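Probable endoglucanase (Gluconacetobacter xylinus, PDB 1WZZ) hydrolyses internal beta-1,4-glucosidic linkages of carboxymethyl-cellulose and probably related glucans, as a secreted endoglucanase of glycoside hydrolase family 8. Local coordinates at residues G116-R121 with P125-D130; M55-S60 with L320-Y325; A202-Q207 with P253-D258; Y244-H249 with A295-L300. All blocks are in the same frame, centred on the assembly; numbering follows the deposited sequence.

Interaction 1: residues G116-R121 with P125-D130; sequences GRAGKR and PDYIQD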
# COMPACT_ATOMS: atom_id res chain seq x y z
N GLY A 116 -6.22 -6.08 12.48
CA GLY A 116 -6.16 -5.32 13.72
C GLY A 116 -7.37 -4.38 13.78
O GLY A 116 -7.97 -4.25 14.83
N ARG A 117 -7.74 -3.76 12.66
CA ARG A 117 -8.88 -2.85 12.66
C ARG A 117 -10.18 -3.60 12.93
O ARG A 117 -11.02 -3.13 13.71
CB ARG A 117 -9.00 -2.11 11.32
CG ARG A 117 -7.83 -1.12 11.03
CD ARG A 117 -7.95 0.12 11.90
NE ARG A 117 -7.07 1.23 11.49
CZ ARG A 117 -5.87 1.47 12.01
NH1 ARG A 117 -5.37 0.67 12.95
NH2 ARG A 117 -5.20 2.56 11.66
N ALA A 118 -10.33 -4.76 12.29
CA ALA A 118 -11.53 -5.59 12.45
C ALA A 118 -11.60 -6.15 13.86
O ALA A 118 -12.67 -6.25 14.44
CB ALA A 118 -11.54 -6.75 11.42
N GLY A 119 -10.46 -6.54 14.40
CA GLY A 119 -10.45 -7.07 15.76
C GLY A 119 -11.02 -6.09 16.77
O GLY A 119 -11.80 -6.46 17.65
N LYS A 120 -10.65 -4.83 16.63
CA LYS A 120 -11.13 -3.80 17.54
C LYS A 120 -12.59 -3.44 17.25
O LYS A 120 -13.43 -3.39 18.16
CB LYS A 120 -10.26 -2.55 17.44
CG LYS A 120 -10.62 -1.50 18.51
CD LYS A 120 -9.86 -0.19 18.38
CE LYS A 120 -10.23 0.75 19.54
NZ LYS A 120 -9.55 2.08 19.45
N ARG A 121 -12.91 -3.22 15.99
CA ARG A 121 -14.27 -2.82 15.63
C ARG A 121 -15.34 -3.86 15.92
O ARG A 121 -16.45 -3.52 16.37
CB ARG A 121 -14.35 -2.45 14.16
CG ARG A 121 -15.74 -2.03 13.76
CD ARG A 121 -15.69 -1.10 12.59
NE ARG A 121 -17.01 -0.50 12.37
CZ ARG A 121 -17.21 0.56 11.60
NH1 ARG A 121 -16.17 1.13 10.99
NH2 ARG A 121 -18.43 1.04 11.43
N PRO A 125 -11.19 -11.09 19.32
CA PRO A 125 -9.80 -11.29 19.73
C PRO A 125 -8.97 -12.19 18.83
O PRO A 125 -7.74 -12.09 18.81
CB PRO A 125 -9.94 -11.84 21.18
CG PRO A 125 -11.28 -12.52 21.13
CD PRO A 125 -12.14 -11.57 20.34
N ASP A 126 -9.62 -13.09 18.10
CA ASP A 126 -8.89 -13.96 17.19
C ASP A 126 -8.29 -13.10 16.07
O ASP A 126 -7.19 -13.39 15.62
CB ASP A 126 -9.80 -15.07 16.62
CG ASP A 126 -11.03 -14.52 15.91
OD1 ASP A 126 -11.72 -13.65 16.48
OD2 ASP A 126 -11.29 -14.98 14.78
N TYR A 127 -9.00 -12.07 15.61
CA TYR A 127 -8.43 -11.20 14.55
C TYR A 127 -7.20 -10.44 15.05
O TYR A 127 -6.22 -10.23 14.31
CB TYR A 127 -9.49 -10.19 14.07
CG TYR A 127 -10.64 -10.79 13.30
CD1 TYR A 127 -11.79 -10.03 13.06
CD2 TYR A 127 -10.58 -12.07 12.77
CE1 TYR A 127 -12.84 -10.53 12.32
CE2 TYR A 127 -11.64 -12.59 12.01
CZ TYR A 127 -12.76 -11.81 11.79
OH TYR A 127 -13.82 -12.32 11.04
N ILE A 128 -7.23 -10.02 16.32
CA ILE A 128 -6.08 -9.34 16.89
C ILE A 128 -4.90 -10.32 16.89
O ILE A 128 -3.78 -9.96 16.52
CB ILE A 128 -6.38 -8.85 18.32
CG1 ILE A 128 -7.49 -7.80 18.28
CG2 ILE A 128 -5.11 -8.25 19.00
CD1 ILE A 128 -7.16 -6.59 17.45
N GLN A 129 -5.14 -11.56 17.32
CA GLN A 129 -4.07 -12.56 17.31
C GLN A 129 -3.55 -12.80 15.89
O GLN A 129 -2.32 -12.95 15.69
CB GLN A 129 -4.62 -13.88 17.87
CG GLN A 129 -4.90 -13.77 19.33
CD GLN A 129 -5.49 -15.05 19.86
OE1 GLN A 129 -6.03 -15.85 19.11
NE2 GLN A 129 -5.41 -15.24 21.19
N ASP A 130 -4.46 -12.86 14.92
CA ASP A 130 -4.08 -13.10 13.51
C ASP A 130 -3.18 -11.97 13.01
O ASP A 130 -2.20 -12.21 12.28
CB ASP A 130 -5.31 -13.17 12.61
CG ASP A 130 -6.18 -14.38 12.88
OD1 ASP A 130 -5.66 -15.41 13.37
OD2 ASP A 130 -7.39 -14.29 12.59
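Tyr127 and Ile128 press two different groups against the glycine-rich turn around Gly119, where consecutive helices of the (alpha/alpha)6 barrel form an antiparallel hairpin. The axes of the segments 116-121 and 125-130 lie 7.3 Å apart at an angle of 159°, a close approach that rests on Gly119: its CA stands 3.7 Å from Tyr127 CB, and the nearest CA pair, Gly119 and Tyr127, is separated by 4.8 Å. Ile128 sends the end of its longer branch into the same site. With CG1 anti to the carbonyl carbon (chi1 -64°), CD1 reaches 3.7 Å from Gly119 CA and 3.6 Å from Gly116 O, so the methyl packs on the backbone of Gly116 and Gly119. The Tyr127 ring runs past the other flank, with Gly119 N at its edge and the Ala118 methyl placed obliquely to it. Farther out, Phe67 and Trp71 of helix 64-77 meet the same ring, and Arg124 in the short connection adds a cation-pi contact. Asp130, one turn on, lies at the ring edge with OD2 in plane, and that oxygen has a weak bond from Trp71 NE1. Ala118 CB stops 3.7 Å from Tyr127 CD1.

Interaction 2: residues M55-S60 with L320-Y325; sequences MLFAAS and LTLLVY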
# COMPACT_ATOMS: atom_id res chain seq x y z
N MSE A 55 -10.37 -6.28 2.67
CA MSE A 55 -10.58 -6.48 4.09
C MSE A 55 -10.51 -5.15 4.84
O MSE A 55 -11.28 -4.89 5.75
CB MSE A 55 -9.54 -7.46 4.63
CG MSE A 55 -9.82 -8.88 4.16
SE MSE A 55 -8.31 -10.07 4.53
CE MSE A 55 -8.17 -9.82 6.41
N LEU A 56 -9.56 -4.30 4.46
CA LEU A 56 -9.45 -3.03 5.16
C LEU A 56 -10.71 -2.20 4.95
O LEU A 56 -11.22 -1.57 5.89
CB LEU A 56 -8.22 -2.26 4.65
CG LEU A 56 -8.09 -0.85 5.21
CD1 LEU A 56 -7.81 -0.88 6.72
CD2 LEU A 56 -6.95 -0.15 4.48
N PHE A 57 -11.20 -2.19 3.72
CA PHE A 57 -12.39 -1.42 3.40
C PHE A 57 -13.62 -1.97 4.14
O PHE A 57 -14.40 -1.20 4.69
CB PHE A 57 -12.66 -1.45 1.89
CG PHE A 57 -11.52 -0.94 1.05
CD1 PHE A 57 -10.53 -0.11 1.62
CD2 PHE A 57 -11.45 -1.26 -0.30
CE1 PHE A 57 -9.49 0.38 0.83
CE2 PHE A 57 -10.40 -0.76 -1.11
CZ PHE A 57 -9.42 0.06 -0.53
N ALA A 58 -13.79 -3.29 4.14
CA ALA A 58 -14.93 -3.88 4.86
C ALA A 58 -14.86 -3.59 6.36
O ALA A 58 -15.87 -3.25 6.99
CB ALA A 58 -15.01 -5.40 4.60
N ALA A 59 -13.68 -3.71 6.96
CA ALA A 59 -13.54 -3.42 8.38
C ALA A 59 -13.89 -1.96 8.63
O ALA A 59 -14.63 -1.62 9.55
CB ALA A 59 -12.12 -3.73 8.85
N SER A 60 -13.36 -1.08 7.78
CA SER A 60 -13.62 0.35 7.94
C SER A 60 -15.10 0.73 7.77
O SER A 60 -15.57 1.70 8.40
CB SER A 60 -12.75 1.14 6.95
OG SER A 60 -11.36 0.91 7.20
N LEU A 320 -7.54 2.60 -5.03
CA LEU A 320 -6.74 3.72 -4.52
C LEU A 320 -7.65 4.82 -3.98
O LEU A 320 -7.37 5.44 -2.97
CB LEU A 320 -5.85 4.25 -5.65
CG LEU A 320 -4.97 5.44 -5.29
CD1 LEU A 320 -4.04 5.06 -4.11
CD2 LEU A 320 -4.10 5.80 -6.52
N THR A 321 -8.76 5.06 -4.68
CA THR A 321 -9.67 6.09 -4.21
C THR A 321 -10.27 5.74 -2.86
O THR A 321 -10.30 6.58 -1.95
CB THR A 321 -10.80 6.32 -5.24
OG1 THR A 321 -10.21 6.73 -6.49
CG2 THR A 321 -11.74 7.41 -4.77
N LEU A 322 -10.73 4.50 -2.69
CA LEU A 322 -11.31 4.10 -1.41
C LEU A 322 -10.25 4.14 -0.30
O LEU A 322 -10.54 4.50 0.84
CB LEU A 322 -11.97 2.72 -1.55
CG LEU A 322 -12.80 2.18 -0.38
CD1 LEU A 322 -13.56 3.22 0.37
CD2 LEU A 322 -13.75 1.15 -0.98
N LEU A 323 -9.00 3.84 -0.64
CA LEU A 323 -7.93 3.90 0.35
C LEU A 323 -7.82 5.33 0.88
O LEU A 323 -7.58 5.56 2.07
CB LEU A 323 -6.63 3.46 -0.30
CG LEU A 323 -5.45 3.25 0.64
CD1 LEU A 323 -5.75 2.06 1.60
CD2 LEU A 323 -4.21 2.98 -0.20
N VAL A 324 -7.98 6.32 -0.00
CA VAL A 324 -7.93 7.71 0.43
C VAL A 324 -9.12 8.03 1.36
O VAL A 324 -8.97 8.78 2.34
CB VAL A 324 -7.92 8.68 -0.79
CG1 VAL A 324 -8.02 10.13 -0.30
CG2 VAL A 324 -6.62 8.49 -1.61
N TYR A 325 -10.30 7.51 1.05
CA TYR A 325 -11.44 7.75 1.94
C TYR A 325 -11.13 7.22 3.34
O TYR A 325 -11.49 7.84 4.34
CB TYR A 325 -12.71 7.06 1.41
CG TYR A 325 -13.48 7.88 0.39
CD1 TYR A 325 -14.60 8.63 0.76
CD2 TYR A 325 -13.10 7.87 -0.95
CE1 TYR A 325 -15.33 9.35 -0.20
CE2 TYR A 325 -13.82 8.59 -1.92
CZ TYR A 325 -14.93 9.32 -1.53
OH TYR A 325 -15.62 10.01 -2.50
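Phe57 meets Leu322 face-on: Leu322 CG lies 3.6 Å from the centroid of the Phe57 ring and only 8° off its normal, a CH-pi contact over the centre of the face. The two side chains come from opposite directions. Leu322 spreads across the ring, its CB over the CE2 and CZ end while CD2 leans to the other end, 3.4 Å from Phe57 CD2. CG of Leu322 is anti to the backbone N, which carries the branch point out from its helix and over the aromatic face. Edge-to-face packing of Phe26 on the Phe57 ring, and contacts of Trp23 with Phe57 and of Gln22 with Leu322, bring helix 18-30 against the same pair.

In the (alpha/alpha)6 barrel of family 8, this contact joins helix 48-61, near the start of the chain, to helix 315-331 at its end. The segment axes approach to 10.4 Å and diverge by 39°, a spacing bridged by side chains from both helices.

Leu323 contributes backbone as well as side chain. Its N lies 3.8 Å from Phe57 CE1, set obliquely to the ring, and its CD1 reaches 3.8 Å from Leu56 CD2, where the two leucines cross at about a right angle. The carbonyl of Leu56 is gripped twice within its own helix: Leu56 O accepts from Ser60 N and Ser60 OG on opposite faces of its plane. The Ser60 OG bond to Leu56 O is 2.8 Å long, its donor tilted out of the carbonyl plane.

Interaction 3: residues A202-Q207 with P253-D258; sequences AGRFGQ and PNVLAD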
# COMPACT_ATOMS: atom_id res chain seq x y z
N ALA A 202 15.20 11.22 1.94
CA ALA A 202 16.38 11.17 1.09
C ALA A 202 16.30 10.45 -0.25
O ALA A 202 17.09 10.73 -1.16
CB ALA A 202 17.54 10.59 1.91
N GLY A 203 15.34 9.54 -0.38
CA GLY A 203 15.22 8.75 -1.58
C GLY A 203 14.29 9.30 -2.64
O GLY A 203 13.44 8.59 -3.15
N ARG A 204 14.49 10.56 -2.99
CA ARG A 204 13.64 11.21 -3.99
C ARG A 204 14.52 11.79 -5.08
O ARG A 204 15.68 12.17 -4.83
CB ARG A 204 12.77 12.27 -3.30
CG ARG A 204 11.70 11.61 -2.39
CD ARG A 204 10.88 12.62 -1.57
NE ARG A 204 11.74 13.41 -0.69
CZ ARG A 204 11.79 14.74 -0.68
NH1 ARG A 204 12.61 15.37 0.16
NH2 ARG A 204 11.01 15.44 -1.51
N PHE A 205 13.98 11.86 -6.29
CA PHE A 205 14.79 12.24 -7.44
C PHE A 205 14.10 13.14 -8.43
O PHE A 205 12.89 13.30 -8.42
CB PHE A 205 15.20 10.97 -8.18
CG PHE A 205 15.85 9.92 -7.31
CD1 PHE A 205 15.08 9.05 -6.54
CD2 PHE A 205 17.23 9.83 -7.25
CE1 PHE A 205 15.68 8.12 -5.71
CE2 PHE A 205 17.86 8.89 -6.42
CZ PHE A 205 17.09 8.04 -5.64
N GLY A 206 14.92 13.68 -9.33
CA GLY A 206 14.40 14.53 -10.38
C GLY A 206 14.01 15.92 -9.94
O GLY A 206 14.06 16.25 -8.76
N GLN A 207 13.59 16.73 -10.91
CA GLN A 207 13.20 18.10 -10.66
C GLN A 207 12.07 18.29 -9.66
O GLN A 207 11.99 19.31 -9.00
CB GLN A 207 12.82 18.77 -11.99
CG GLN A 207 11.59 18.21 -12.68
CD GLN A 207 11.55 18.61 -14.15
OE1 GLN A 207 12.12 17.94 -15.01
NE2 GLN A 207 10.90 19.73 -14.43
N PRO A 253 7.27 18.27 6.73
CA PRO A 253 6.93 19.51 6.02
C PRO A 253 7.65 19.71 4.70
O PRO A 253 7.03 20.13 3.70
CB PRO A 253 7.29 20.59 7.02
CG PRO A 253 7.02 19.93 8.34
CD PRO A 253 7.56 18.53 8.15
N ASN A 254 8.95 19.43 4.65
CA ASN A 254 9.66 19.65 3.39
C ASN A 254 9.20 18.70 2.31
O ASN A 254 9.19 19.06 1.13
CB ASN A 254 11.19 19.58 3.57
CG ASN A 254 11.70 18.17 3.85
OD1 ASN A 254 11.35 17.57 4.86
ND2 ASN A 254 12.53 17.65 2.94
N VAL A 255 8.81 17.48 2.71
CA VAL A 255 8.33 16.50 1.75
C VAL A 255 6.92 16.89 1.28
O VAL A 255 6.63 16.85 0.08
CB VAL A 255 8.35 15.07 2.36
CG1 VAL A 255 7.82 14.06 1.33
CG2 VAL A 255 9.79 14.72 2.75
N LEU A 256 6.05 17.26 2.20
CA LEU A 256 4.71 17.71 1.82
C LEU A 256 4.87 18.92 0.86
O LEU A 256 4.15 19.01 -0.15
CB LEU A 256 3.93 18.16 3.06
CG LEU A 256 2.60 18.87 2.79
CD1 LEU A 256 1.67 18.01 1.95
CD2 LEU A 256 1.98 19.24 4.13
N ALA A 257 5.78 19.83 1.17
CA ALA A 257 5.95 21.01 0.32
C ALA A 257 6.29 20.62 -1.11
O ALA A 257 5.76 21.20 -2.06
CB ALA A 257 7.04 21.95 0.88
N ASP A 258 7.18 19.64 -1.27
CA ASP A 258 7.56 19.20 -2.60
C ASP A 258 6.38 18.53 -3.31
O ASP A 258 6.16 18.76 -4.51
CB ASP A 258 8.76 18.24 -2.54
CG ASP A 258 10.08 18.95 -2.24
OD1 ASP A 258 10.18 20.18 -2.51
OD2 ASP A 258 11.02 18.27 -1.75
O HOH W 1 12.91 18.17 0.18
O HOH W 2 14.82 15.98 2.21
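Arg204 and Asp258 set their flat groups nearly coplanar, with guanidinium and carboxylate planes 29° apart. The salt bridge runs from Arg204 NH2 to Asp258 OD2 at 2.8 Å; its N-H...O angle of 172° is close to straight, the acceptor lies in the guanidinium plane, and the oxygen uses its anti lone pair, on the side away from OD1. Asn254 is turned otherwise, its amide plane 78° from the guanidinium. Arg204 NH1 and Asn254 ND2, both donors, are joined through water: water 1 accepts 2.8 Å bonds from Arg204 NH1 and from Asn254 ND2 and donates to Asp258 OD2, while water 2 links the two nitrogens weakly. Val255 takes a face, CG2 standing 3.8 Å above the guanidinium plane and offset toward its rim.

The bend of the Arg204 chain at chi3 turns its head back toward the end of helix 188-202, where NH1 bonds Ser201 O and NE bonds Val200 O weakly. The contact thereby fastens the loop after that helix to the first turns of helix 253-266 in the (alpha/alpha)6 barrel. NH2 also donates to Arg209 O, and Arg209 NH2 bridges Asp258 OD1, so the carboxylate faces two arginines. This charge balance, with Asp258 buried, would probably favour its ionised form, and the bonds donated by NH1 and NH2, with a weak one from NE, probably restrain rotation of the guanidinium.

Interaction 4: residues Y244-H249 with A295-L300; sequences YFYWAH and AECTGL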
# COMPACT_ATOMS: atom_id res chain seq x y z
N TYR A 244 0.28 7.27 2.51
CA TYR A 244 0.51 6.54 3.75
C TYR A 244 1.18 7.39 4.84
O TYR A 244 0.85 7.30 6.02
CB TYR A 244 1.36 5.30 3.47
CG TYR A 244 0.63 4.15 2.82
CD1 TYR A 244 1.24 3.43 1.78
CD2 TYR A 244 -0.62 3.74 3.26
CE1 TYR A 244 0.61 2.33 1.19
CE2 TYR A 244 -1.27 2.61 2.66
CZ TYR A 244 -0.64 1.93 1.64
OH TYR A 244 -1.25 0.85 1.06
N PHE A 245 2.12 8.24 4.44
CA PHE A 245 2.78 9.08 5.42
C PHE A 245 1.87 10.20 5.91
O PHE A 245 1.93 10.56 7.09
CB PHE A 245 4.14 9.55 4.84
CG PHE A 245 5.20 8.47 4.88
CD1 PHE A 245 5.19 7.43 3.96
CD2 PHE A 245 6.13 8.44 5.92
CE1 PHE A 245 6.09 6.36 4.06
CE2 PHE A 245 7.05 7.38 6.04
CZ PHE A 245 7.02 6.34 5.11
N TYR A 246 0.99 10.74 5.05
CA TYR A 246 0.02 11.74 5.49
C TYR A 246 -0.91 11.09 6.53
O TYR A 246 -1.16 11.63 7.60
CB TYR A 246 -0.81 12.24 4.29
CG TYR A 246 -2.30 12.52 4.57
CD1 TYR A 246 -3.28 11.55 4.29
CD2 TYR A 246 -2.72 13.74 5.13
CE1 TYR A 246 -4.63 11.78 4.55
CE2 TYR A 246 -4.10 13.97 5.40
CZ TYR A 246 -5.03 12.98 5.11
OH TYR A 246 -6.38 13.17 5.38
N TRP A 247 -1.39 9.90 6.19
CA TRP A 247 -2.33 9.15 7.03
C TRP A 247 -1.77 8.89 8.41
O TRP A 247 -2.49 9.01 9.42
CB TRP A 247 -2.61 7.85 6.27
CG TRP A 247 -3.60 6.88 6.80
CD1 TRP A 247 -4.22 6.85 8.03
CD2 TRP A 247 -4.05 5.75 6.09
NE1 TRP A 247 -5.04 5.75 8.12
CE2 TRP A 247 -4.95 5.05 6.94
CE3 TRP A 247 -3.79 5.25 4.81
CZ2 TRP A 247 -5.58 3.88 6.54
CZ3 TRP A 247 -4.42 4.07 4.42
CH2 TRP A 247 -5.30 3.40 5.28
N ALA A 248 -0.48 8.56 8.45
CA ALA A 248 0.17 8.25 9.72
C ALA A 248 0.70 9.47 10.47
O ALA A 248 1.35 9.31 11.52
CB ALA A 248 1.32 7.25 9.49
N HIS A 249 0.43 10.66 9.94
CA HIS A 249 0.89 11.92 10.55
C HIS A 249 2.42 11.94 10.58
O HIS A 249 3.04 12.43 11.53
CB HIS A 249 0.37 12.08 11.98
CG HIS A 249 -1.12 12.15 12.08
ND1 HIS A 249 -1.85 13.23 11.64
CD2 HIS A 249 -2.03 11.27 12.57
CE1 HIS A 249 -3.14 13.01 11.85
NE2 HIS A 249 -3.27 11.83 12.41
N ALA A 295 -3.76 13.36 -4.32
CA ALA A 295 -3.31 14.74 -4.41
C ALA A 295 -4.14 15.69 -3.56
O ALA A 295 -3.61 16.59 -2.91
CB ALA A 295 -3.33 15.19 -5.89
N GLU A 296 -5.45 15.46 -3.54
CA GLU A 296 -6.33 16.33 -2.75
C GLU A 296 -6.01 16.25 -1.26
O GLU A 296 -6.24 17.22 -0.54
CB GLU A 296 -7.81 15.98 -3.05
CG GLU A 296 -8.21 16.43 -4.46
CD GLU A 296 -9.57 15.95 -4.93
OE1 GLU A 296 -10.08 16.52 -5.92
OE2 GLU A 296 -10.12 15.00 -4.36
N CYS A 297 -5.49 15.13 -0.79
CA CYS A 297 -5.17 15.02 0.63
C CYS A 297 -3.76 15.46 0.95
O CYS A 297 -3.40 15.63 2.13
CB CYS A 297 -5.32 13.58 1.11
SG CYS A 297 -7.01 13.04 1.16
N THR A 298 -2.96 15.65 -0.09
CA THR A 298 -1.55 16.00 0.12
C THR A 298 -1.01 17.24 -0.58
O THR A 298 0.11 17.23 -1.09
CB THR A 298 -0.63 14.80 -0.23
OG1 THR A 298 -0.85 14.35 -1.57
CG2 THR A 298 -0.91 13.62 0.74
N GLY A 299 -1.82 18.30 -0.61
CA GLY A 299 -1.31 19.53 -1.18
C GLY A 299 -2.01 20.15 -2.37
O GLY A 299 -1.87 21.35 -2.60
N LEU A 300 -2.76 19.36 -3.14
CA LEU A 300 -3.41 19.96 -4.31
C LEU A 300 -4.43 21.01 -3.92
O LEU A 300 -5.23 20.80 -3.01
CB LEU A 300 -4.11 18.91 -5.17
CG LEU A 300 -4.75 19.43 -6.47
CD1 LEU A 300 -3.69 19.95 -7.45
CD2 LEU A 300 -5.51 18.28 -7.12
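Tyr246 offers one face of its ring to Cys297, whose backbone and side chain both approach it. The carbonyl oxygen Cys297 O sits 3.6 Å above the ring plane, offset toward the rim and 3.6 Å from Tyr246 CD2. On the same face, toward CE1 and CZ, Cys297 CB makes a CH-pi contact, 4.2 Å from the Tyr246 centroid and 19° off the normal. The sulfur is farther out: SG, anti to the carbonyl carbon (chi1 -70°), lies 5.0 Å from that centroid in an oblique sulfur-aromatic contact. Tyr246 has an unusual chi1 of 142°, well away from a staggered value, and this rotation carries its ring alongside the end of helix 289-297.

Thr298 completes the contact with its methyl, CG2 lying 3.8 Å from Tyr246 CB, while OG1 is turned back to Val294 O. The pairing joins the C-terminal ends of two helices of the (alpha/alpha)6 barrel, 240-247 and 289-297; the first closes in a Schellman motif at His249. Val324 and Glu331 of helix 315-331 border Cys297 and Tyr246. Cohesion probably comes mainly from dispersion by the methylene, methyl and sulfur, since a carbonyl oxygen over an electron-rich ring face is not expected to add much attraction.

How the interactions relate
Interaction 2 is the hub: it touches interactions 1 and 4, about 17 and 15 Å away between centres. Toward interaction 1, Arg121 NH1 approaches Ser60 O to 2.7 Å. Toward interaction 4, Val324 CG1 meets Cys297 SG at 3.4 Å and Leu323 CD1 meets Trp247 CZ3 at 3.7 Å. Interaction 3 joins this series through Leu256 CD1, 3.5 Å from Thr298 O of interaction 4, but lies across the chain's centre from interaction 1, about 36 Å between centres. Interaction 2 is nearest the catalytic residues: the Leu323 side chain is about 8 Å from that of Asp106, the predicted nucleophile, and about 10 Å from that of Glu49, the probable proton donor.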